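Local coordinates for protein CDP-4-keto-6-deoxy-D-glucose-3-dehydrase (Yersinia pseudotuberculosis, PDB 3BB8) that probably carries out the pyridoxal-phosphate-dependent removal of the C-3 hydroxyl from CDP-4-keto-6-deoxy-D-glucose in the making of lipopolysaccharide sugars, at residues A[188-193]-A[203-208]; A[214-219]-A[227-232]. The protein carries 1 engineered substitution. One frame throughout, in Å; residues are numbered along the deposited sequence.

Contact 1: A[188-193]-A[203-208]; sequences LIEDCC and KMAGTF. With PLP (pyridoxal-5'-phosphate), chain C.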
ATOM      1  N   LEU A 188     -18.299  -3.149 -14.459  1.00 32.64           N
ATOM      2  CA  LEU A 188     -17.355  -2.367 -15.254  1.00 33.35           C
ATOM      3  C   LEU A 188     -16.403  -1.521 -14.407  1.00 33.01           C
ATOM      4  O   LEU A 188     -16.839  -0.628 -13.669  1.00 31.47           O
ATOM      5  CB  LEU A 188     -18.083  -1.433 -16.237  1.00 32.70           C
ATOM      6  CG  LEU A 188     -17.102  -0.508 -16.991  1.00 33.58           C
ATOM      7  CD1 LEU A 188     -16.311  -1.336 -17.988  1.00 27.69           C
ATOM      8  CD2 LEU A 188     -17.836   0.626 -17.702  1.00 31.76           C
ATOM      9  N   ILE A 189     -15.105  -1.786 -14.524  1.00 32.59           N
ATOM     10  CA  ILE A 189     -14.119  -0.995 -13.789  1.00 31.94           C
ATOM     11  C   ILE A 189     -13.282  -0.153 -14.753  1.00 32.98           C
ATOM     12  O   ILE A 189     -12.629  -0.680 -15.657  1.00 31.32           O
ATOM     13  CB  ILE A 189     -13.179  -1.880 -12.945  1.00 30.89           C
ATOM     14  CG1 ILE A 189     -13.973  -2.526 -11.808  1.00 31.97           C
ATOM     15  CG2 ILE A 189     -12.047  -1.034 -12.353  1.00 27.44           C
ATOM     16  CD1 ILE A 189     -13.238  -3.588 -11.067  1.00 28.28           C
ATOM     17  N   GLU A 190     -13.317   1.159 -14.546  1.00 32.67           N
ATOM     18  CA  GLU A 190     -12.570   2.107 -15.364  1.00 31.81           C
ATOM     19  C   GLU A 190     -11.239   2.503 -14.728  1.00 32.33           C
ATOM     20  O   GLU A 190     -11.216   3.283 -13.775  1.00 29.67           O
ATOM     21  CB  GLU A 190     -13.365   3.397 -15.545  1.00 33.84           C
ATOM     22  CG  GLU A 190     -14.383   3.440 -16.652  1.00 36.38           C
ATOM     23  CD  GLU A 190     -15.076   4.792 -16.678  1.00 38.85           C
ATOM     24  OE1 GLU A 190     -16.066   4.974 -15.934  1.00 42.37           O
ATOM     25  OE2 GLU A 190     -14.614   5.686 -17.416  1.00 36.91           O
ATOM     26  N   ASP A 191     -10.133   1.978 -15.250  1.00 31.69           N
ATOM     27  CA  ASP A 191      -8.819   2.360 -14.745  1.00 28.77           C
ATOM     28  C   ASP A 191      -8.507   3.701 -15.416  1.00 29.12           C
ATOM     29  O   ASP A 191      -8.215   3.755 -16.612  1.00 29.31           O
ATOM     30  CB  ASP A 191      -7.769   1.311 -15.130  1.00 27.50           C
ATOM     31  CG  ASP A 191      -6.357   1.696 -14.692  1.00 28.92           C
ATOM     32  OD1 ASP A 191      -5.493   0.789 -14.640  1.00 29.01           O
ATOM     33  OD2 ASP A 191      -6.106   2.896 -14.412  1.00 26.31           O
ATOM     34  N   CYS A 192      -8.595   4.772 -14.634  1.00 30.74           N
ATOM     35  CA  CYS A 192      -8.348   6.137 -15.089  1.00 27.32           C
ATOM     36  C   CYS A 192      -7.045   6.657 -14.500  1.00 27.89           C
ATOM     37  O   CYS A 192      -6.867   7.871 -14.351  1.00 26.01           O
ATOM     38  CB  CYS A 192      -9.488   7.060 -14.635  1.00 25.92           C
ATOM     39  SG  CYS A 192     -11.118   6.576 -15.237  1.00 31.87           S
ATOM     40  N   CYS A 193      -6.135   5.747 -14.165  1.00 26.77           N
ATOM     41  CA  CYS A 193      -4.863   6.157 -13.582  1.00 27.55           C
ATOM     42  C   CYS A 193      -4.052   7.112 -14.460  1.00 28.73           C
ATOM     43  O   CYS A 193      -3.195   7.846 -13.958  1.00 27.68           O
ATOM     44  CB  CYS A 193      -4.031   4.928 -13.217  1.00 27.00           C
ATOM     45  SG  CYS A 193      -4.679   4.043 -11.754  1.00 29.42           S
ATOM     46  N   LYS A 203     -19.036  13.617 -20.431  1.00 56.16           N
ATOM     47  CA  LYS A 203     -19.030  13.077 -19.068  1.00 56.09           C
ATOM     48  C   LYS A 203     -17.638  12.628 -18.589  1.00 54.97           C
ATOM     49  O   LYS A 203     -16.958  11.846 -19.256  1.00 55.10           O
ATOM     50  CB  LYS A 203     -20.023  11.908 -18.990  1.00 57.24           C
ATOM     51  CG  LYS A 203     -20.211  11.293 -17.607  1.00 59.62           C
ATOM     52  CD  LYS A 203     -21.174  10.104 -17.668  1.00 60.37           C
ATOM     53  CE  LYS A 203     -21.417   9.492 -16.294  1.00 61.08           C
ATOM     54  NZ  LYS A 203     -21.918  10.493 -15.304  1.00 62.37           N
ATOM     55  N   MET A 204     -17.237  13.128 -17.422  1.00 53.50           N
ATOM     56  CA  MET A 204     -15.941  12.820 -16.805  1.00 51.56           C
ATOM     57  C   MET A 204     -15.610  11.321 -16.782  1.00 49.42           C
ATOM     58  O   MET A 204     -16.443  10.496 -16.406  1.00 48.97           O
ATOM     59  CB  MET A 204     -15.919  13.362 -15.378  1.00 52.84           C
ATOM     60  CG  MET A 204     -14.572  13.273 -14.701  1.00 55.60           C
ATOM     61  SD  MET A 204     -13.371  14.364 -15.470  1.00 59.65           S
ATOM     62  CE  MET A 204     -13.786  15.939 -14.718  1.00 56.22           C
ATOM     63  N   ALA A 205     -14.387  10.978 -17.178  1.00 46.72           N
ATOM     64  CA  ALA A 205     -13.950   9.580 -17.211  1.00 44.23           C
ATOM     65  C   ALA A 205     -13.883   8.944 -15.824  1.00 42.61           C
ATOM     66  O   ALA A 205     -13.339   9.525 -14.893  1.00 39.72           O
ATOM     67  CB  ALA A 205     -12.590   9.477 -17.885  1.00 43.38           C
ATOM     68  N   GLY A 206     -14.425   7.738 -15.701  1.00 42.50           N
ATOM     69  CA  GLY A 206     -14.404   7.049 -14.428  1.00 43.52           C
ATOM     70  C   GLY A 206     -15.761   7.036 -13.762  1.00 44.59           C
ATOM     71  O   GLY A 206     -15.948   6.413 -12.711  1.00 43.37           O
ATOM     72  N   THR A 207     -16.717   7.709 -14.391  1.00 44.72           N
ATOM     73  CA  THR A 207     -18.064   7.792 -13.855  1.00 44.20           C
ATOM     74  C   THR A 207     -19.093   7.088 -14.739  1.00 43.57           C
ATOM     75  O   THR A 207     -20.295   7.277 -14.572  1.00 43.35           O
ATOM     76  CB  THR A 207     -18.468   9.263 -13.654  1.00 43.71           C
ATOM     77  OG1 THR A 207     -18.732   9.872 -14.923  1.00 45.23           O
ATOM     78  CG2 THR A 207     -17.330  10.026 -12.988  1.00 44.21           C
ATOM     79  N   PHE A 208     -18.622   6.270 -15.674  1.00 41.98           N
ATOM     80  CA  PHE A 208     -19.534   5.546 -16.552  1.00 41.70           C
ATOM     81  C   PHE A 208     -19.735   4.137 -16.012  1.00 42.05           C
ATOM     82  O   PHE A 208     -20.772   3.510 -16.237  1.00 41.21           O
ATOM     83  CB  PHE A 208     -18.978   5.445 -17.978  1.00 43.20           C
ATOM     84  CG  PHE A 208     -18.815   6.774 -18.679  1.00 45.18           C
ATOM     85  CD1 PHE A 208     -17.859   7.692 -18.258  1.00 44.61           C
ATOM     86  CD2 PHE A 208     -19.602   7.088 -19.787  1.00 46.65           C
ATOM     87  CE1 PHE A 208     -17.684   8.901 -18.926  1.00 46.24           C
ATOM     88  CE2 PHE A 208     -19.435   8.296 -20.463  1.00 45.64           C
ATOM     89  CZ  PHE A 208     -18.471   9.204 -20.030  1.00 46.88           C
TER
HETATM   90  N1  PLP C 500      -2.691   1.628 -14.522  1.00 36.22           N
HETATM   91  C2  PLP C 500      -2.117   2.494 -15.439  1.00 38.72           C
HETATM   92  C2A PLP C 500      -2.682   2.502 -16.853  1.00 34.87           C
HETATM   93  C3  PLP C 500      -1.038   3.337 -15.039  1.00 37.58           C
HETATM   94  O3  PLP C 500      -0.446   4.192 -15.901  1.00 42.26           O
HETATM   95  C4  PLP C 500      -0.545   3.290 -13.666  1.00 38.87           C
HETATM   96  C4A PLP C 500       0.622   4.261 -13.272  1.00 40.82           C
HETATM   97  C5  PLP C 500      -1.174   2.365 -12.769  1.00 36.77           C
HETATM   98  C6  PLP C 500      -2.264   1.540 -13.248  1.00 36.10           C
HETATM   99  C5A PLP C 500      -0.839   2.141 -11.326  1.00 33.12           C
HETATM  100  O4P PLP C 500      -0.445   3.259 -10.665  1.00 28.67           O
HETATM  101  P   PLP C 500       0.771   3.341  -9.617  1.00 28.86           P
HETATM  102  O1P PLP C 500       0.522   4.592  -8.801  1.00 27.71           O
HETATM  103  O2P PLP C 500       2.118   3.483 -10.540  1.00 30.42           O
HETATM  104  O3P PLP C 500       0.821   2.067  -8.766  1.00 26.52           O
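At the end of strand 187-191, at the pyridoxal phosphate pocket, E190 and C192 meet the type II turn running from M204 to T207, while D191, between them, points away from that turn to the cofactor. E190 stands with CG beside its backbone N (chi1 -85°) and is extended beyond it, which carries the buried carboxylate to backbone N-H groups in and just after the turn. E190 OE1 accepts from F208 N at 2.9 Å, on the syn side and 20° out of the carboxylate plane, and also receives the N-H of G209. The other oxygen, OE2, lies close to G206 N, though less surely placed. F208 CB packs 3.6 Å from E190 OE1, and K203 CD lies over the centre of one face of the F208 ring. Beside the carboxylate, C192 SG presses on the bare CA of G206 at 3.4 Å, with A205 CB a looser neighbour. The turn is tied by T207 OG1, which donates to M204 O at 2.8 Å. With CG anti to the backbone N (chi1 177°), the D191 side chain turns to the cofactor, where D191 OD1 accepts from N1 of PLP at 2.9 Å and also from the hydroxyl of T123. D191 OD2 accepts from C193 N at 2.9 Å, nearly along the C-O axis, closing an Asx turn that, with the two bonds to OD1, helps to fix the rotation of the carboxylate. C193 SG comes within 3.8 Å of PLP C6. An aspartate bonded to the pyridine nitrogen at a strand end is a hallmark of the aspartate aminotransferase fold.

Contact 2: A[214-219]-A[227-232]; sequences VSFYPA and GGAVFT. With PLP (pyridoxal-5'-phosphate), chain C.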
ATOM      1  N   VAL A 214      -7.600   5.956  -9.918  1.00 30.16           N
ATOM      2  CA  VAL A 214      -6.671   6.949 -10.435  1.00 29.56           C
ATOM      3  C   VAL A 214      -5.382   6.813  -9.632  1.00 29.93           C
ATOM      4  O   VAL A 214      -5.394   6.284  -8.509  1.00 29.14           O
ATOM      5  CB  VAL A 214      -7.247   8.395 -10.292  1.00 30.53           C
ATOM      6  CG1 VAL A 214      -7.336   8.786  -8.831  1.00 29.73           C
ATOM      7  CG2 VAL A 214      -6.372   9.385 -11.057  1.00 29.86           C
ATOM      8  N   SER A 215      -4.274   7.275 -10.207  1.00 27.49           N
ATOM      9  CA  SER A 215      -2.970   7.191  -9.552  1.00 25.90           C
ATOM     10  C   SER A 215      -2.329   8.550  -9.267  1.00 25.16           C
ATOM     11  O   SER A 215      -2.561   9.509  -9.992  1.00 27.01           O
ATOM     12  CB  SER A 215      -2.018   6.376 -10.429  1.00 24.15           C
ATOM     13  OG  SER A 215      -0.673   6.560 -10.016  1.00 19.95           O
ATOM     14  N   PHE A 216      -1.505   8.631  -8.227  1.00 25.05           N
ATOM     15  CA  PHE A 216      -0.834   9.895  -7.924  1.00 26.23           C
ATOM     16  C   PHE A 216       0.681   9.745  -7.878  1.00 26.90           C
ATOM     17  O   PHE A 216       1.364  10.405  -7.087  1.00 24.93           O
ATOM     18  CB  PHE A 216      -1.341  10.480  -6.604  1.00 26.10           C
ATOM     19  CG  PHE A 216      -2.823  10.614  -6.544  1.00 25.36           C
ATOM     20  CD1 PHE A 216      -3.529  10.164  -5.428  1.00 24.28           C
ATOM     21  CD2 PHE A 216      -3.528  11.157  -7.609  1.00 24.59           C
ATOM     22  CE1 PHE A 216      -4.923  10.254  -5.380  1.00 24.19           C
ATOM     23  CE2 PHE A 216      -4.925  11.249  -7.569  1.00 25.25           C
ATOM     24  CZ  PHE A 216      -5.620  10.796  -6.451  1.00 24.26           C
ATOM     25  N   TYR A 217       1.188   8.838  -8.711  1.00 29.20           N
ATOM     26  CA  TYR A 217       2.621   8.611  -8.852  1.00 29.81           C
ATOM     27  C   TYR A 217       3.118   9.905  -9.552  1.00 29.89           C
ATOM     28  O   TYR A 217       2.365  10.536 -10.293  1.00 29.63           O
ATOM     29  CB  TYR A 217       2.846   7.373  -9.730  1.00 31.02           C
ATOM     30  CG  TYR A 217       4.286   6.953  -9.843  1.00 32.96           C
ATOM     31  CD1 TYR A 217       4.980   6.483  -8.733  1.00 34.66           C
ATOM     32  CD2 TYR A 217       4.978   7.091 -11.043  1.00 33.92           C
ATOM     33  CE1 TYR A 217       6.325   6.169  -8.808  1.00 34.78           C
ATOM     34  CE2 TYR A 217       6.324   6.776 -11.129  1.00 33.42           C
ATOM     35  CZ  TYR A 217       6.989   6.320 -10.006  1.00 34.33           C
ATOM     36  OH  TYR A 217       8.332   6.031 -10.073  1.00 37.50           O
ATOM     37  N   PRO A 218       4.380  10.313  -9.334  1.00 29.83           N
ATOM     38  CA  PRO A 218       4.877  11.547  -9.968  1.00 30.19           C
ATOM     39  C   PRO A 218       4.659  11.738 -11.472  1.00 31.00           C
ATOM     40  O   PRO A 218       4.545  12.868 -11.949  1.00 30.59           O
ATOM     41  CB  PRO A 218       6.354  11.561  -9.584  1.00 28.70           C
ATOM     42  CG  PRO A 218       6.327  10.907  -8.199  1.00 29.96           C
ATOM     43  CD  PRO A 218       5.403   9.725  -8.451  1.00 28.84           C
ATOM     44  N   ALA A 219       4.589  10.645 -12.217  1.00 31.28           N
ATOM     45  CA  ALA A 219       4.404  10.732 -13.656  1.00 32.45           C
ATOM     46  C   ALA A 219       2.969  11.059 -14.053  1.00 33.59           C
ATOM     47  O   ALA A 219       2.710  11.459 -15.192  1.00 33.82           O
ATOM     48  CB  ALA A 219       4.840   9.414 -14.311  1.00 31.05           C
ATOM     49  N   GLY A 227       0.543   7.286  -4.200  1.00 20.77           N
ATOM     50  CA  GLY A 227      -0.824   7.382  -3.740  1.00 19.26           C
ATOM     51  C   GLY A 227      -1.784   7.182  -4.889  1.00 22.25           C
ATOM     52  O   GLY A 227      -1.381   7.227  -6.055  1.00 24.69           O
ATOM     53  N   GLY A 228      -3.052   6.953  -4.567  1.00 21.55           N
ATOM     54  CA  GLY A 228      -4.066   6.770  -5.587  1.00 21.90           C
ATOM     55  C   GLY A 228      -5.432   6.852  -4.931  1.00 24.56           C
ATOM     56  O   GLY A 228      -5.514   7.160  -3.740  1.00 23.23           O
ATOM     57  N   ALA A 229      -6.497   6.563  -5.684  1.00 22.59           N
ATOM     58  CA  ALA A 229      -7.830   6.606  -5.125  1.00 23.00           C
ATOM     59  C   ALA A 229      -8.842   5.759  -5.880  1.00 27.10           C
ATOM     60  O   ALA A 229      -8.743   5.574  -7.100  1.00 25.50           O
ATOM     61  CB  ALA A 229      -8.326   8.060  -5.059  1.00 22.32           C
ATOM     62  N   VAL A 230      -9.802   5.225  -5.127  1.00 26.68           N
ATOM     63  CA  VAL A 230     -10.892   4.450  -5.687  1.00 28.87           C
ATOM     64  C   VAL A 230     -12.102   5.365  -5.481  1.00 31.23           C
ATOM     65  O   VAL A 230     -12.241   5.986  -4.422  1.00 31.37           O
ATOM     66  CB  VAL A 230     -11.112   3.118  -4.927  1.00 29.60           C
ATOM     67  CG1 VAL A 230     -12.316   2.379  -5.497  1.00 28.71           C
ATOM     68  CG2 VAL A 230      -9.885   2.239  -5.057  1.00 27.77           C
ATOM     69  N   PHE A 231     -12.944   5.488  -6.502  1.00 31.67           N
ATOM     70  CA  PHE A 231     -14.126   6.322  -6.409  1.00 32.94           C
ATOM     71  C   PHE A 231     -15.304   5.622  -7.053  1.00 36.18           C
ATOM     72  O   PHE A 231     -15.134   4.815  -7.969  1.00 36.77           O
ATOM     73  CB  PHE A 231     -13.876   7.708  -7.023  1.00 36.81           C
ATOM     74  CG  PHE A 231     -13.256   7.687  -8.396  1.00 37.83           C
ATOM     75  CD1 PHE A 231     -14.045   7.538  -9.531  1.00 39.73           C
ATOM     76  CD2 PHE A 231     -11.884   7.888  -8.553  1.00 39.84           C
ATOM     77  CE1 PHE A 231     -13.481   7.597 -10.816  1.00 40.56           C
ATOM     78  CE2 PHE A 231     -11.304   7.950  -9.827  1.00 40.84           C
ATOM     79  CZ  PHE A 231     -12.105   7.807 -10.962  1.00 41.26           C
ATOM     80  N   THR A 232     -16.499   5.911  -6.548  1.00 37.01           N
ATOM     81  CA  THR A 232     -17.701   5.255  -7.039  1.00 39.24           C
ATOM     82  C   THR A 232     -18.919   6.106  -6.727  1.00 40.69           C
ATOM     83  O   THR A 232     -18.822   7.126  -6.052  1.00 40.69           O
ATOM     84  CB  THR A 232     -17.872   3.861  -6.367  1.00 38.37           C
ATOM     85  OG1 THR A 232     -19.012   3.186  -6.913  1.00 39.85           O
ATOM     86  CG2 THR A 232     -18.067   4.010  -4.867  1.00 38.61           C
TER
HETATM   87  N1  PLP C 500      -2.691   1.628 -14.522  1.00 36.22           N
HETATM   88  C2  PLP C 500      -2.117   2.494 -15.439  1.00 38.72           C
HETATM   89  C2A PLP C 500      -2.682   2.502 -16.853  1.00 34.87           C
HETATM   90  C3  PLP C 500      -1.038   3.337 -15.039  1.00 37.58           C
HETATM   91  O3  PLP C 500      -0.446   4.192 -15.901  1.00 42.26           O
HETATM   92  C4  PLP C 500      -0.545   3.290 -13.666  1.00 38.87           C
HETATM   93  C4A PLP C 500       0.622   4.261 -13.272  1.00 40.82           C
HETATM   94  C5  PLP C 500      -1.174   2.365 -12.769  1.00 36.77           C
HETATM   95  C6  PLP C 500      -2.264   1.540 -13.248  1.00 36.10           C
HETATM   96  C5A PLP C 500      -0.839   2.141 -11.326  1.00 33.12           C
HETATM   97  O4P PLP C 500      -0.445   3.259 -10.665  1.00 28.67           O
HETATM   98  P   PLP C 500       0.771   3.341  -9.617  1.00 28.86           P
HETATM   99  O1P PLP C 500       0.522   4.592  -8.801  1.00 27.71           O
HETATM  100  O2P PLP C 500       2.118   3.483 -10.540  1.00 30.42           O
HETATM  101  O3P PLP C 500       0.821   2.067  -8.766  1.00 26.52           O
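The touching parts of segments 214-219 and 227-232 run antiparallel, their end-to-end directions 174° apart. V214 and A229 form a hydrogen-bonded pair, with V214 N to A229 O at 3.1 Å and A229 N to V214 O at 3.0 Å; S215 and G228 form the next, non-hydrogen-bonded pair, their CA atoms 4.1 Å apart. Just beyond the paired strands F216 N donates to G227 O at 2.6 Å. G227 has no side chain to keep the F216 ring off the backbone, and F216 CD1 lies 3.4 Å from G228 N; on the S215 side, the bare CA of G228 leaves room for V214 O. A229 CB touches both V214 CG1 and F216 CE1, and farther along V214 CB meets the edge of the F231 ring, 4.1 Å from F231 CE2 and near its plane. S215 faces the other way, to the cofactor: with OG anti to its N (chi1 165°), the hydroxyl donates to O1P of PLP at 2.6 Å and accepts from Y217 N at 3.2 Å, an ST turn. Y217 meets W247 of the second subunit edge-to-face. With Y217 N-H donating to it, S215 gives its proton to the phosphate, which probably helps hold the anion.

Overall arrangement
Contact 1 closes before contact 2 opens along the chain, and their centres lie about 12 Å apart. Strand 187-191 runs parallel to its neighbour 211-215, which pairs antiparallel with 228-232, so these three lie side by side in the large mixed sheet, whereas strand 203-204 belongs to a small antiparallel sheet. The two contacts touch: G206 O packs on F231 CE1, and C193 SG lies against the backbone of V214 and S215. Both reach the same PLP, contact 1 at the pyridine ring and contact 2 at the phosphate. Adjacent strands thus hold the cofactor at both ends, and G86, S87 and D194 of the same chain and W247 of the second subunit also bond it.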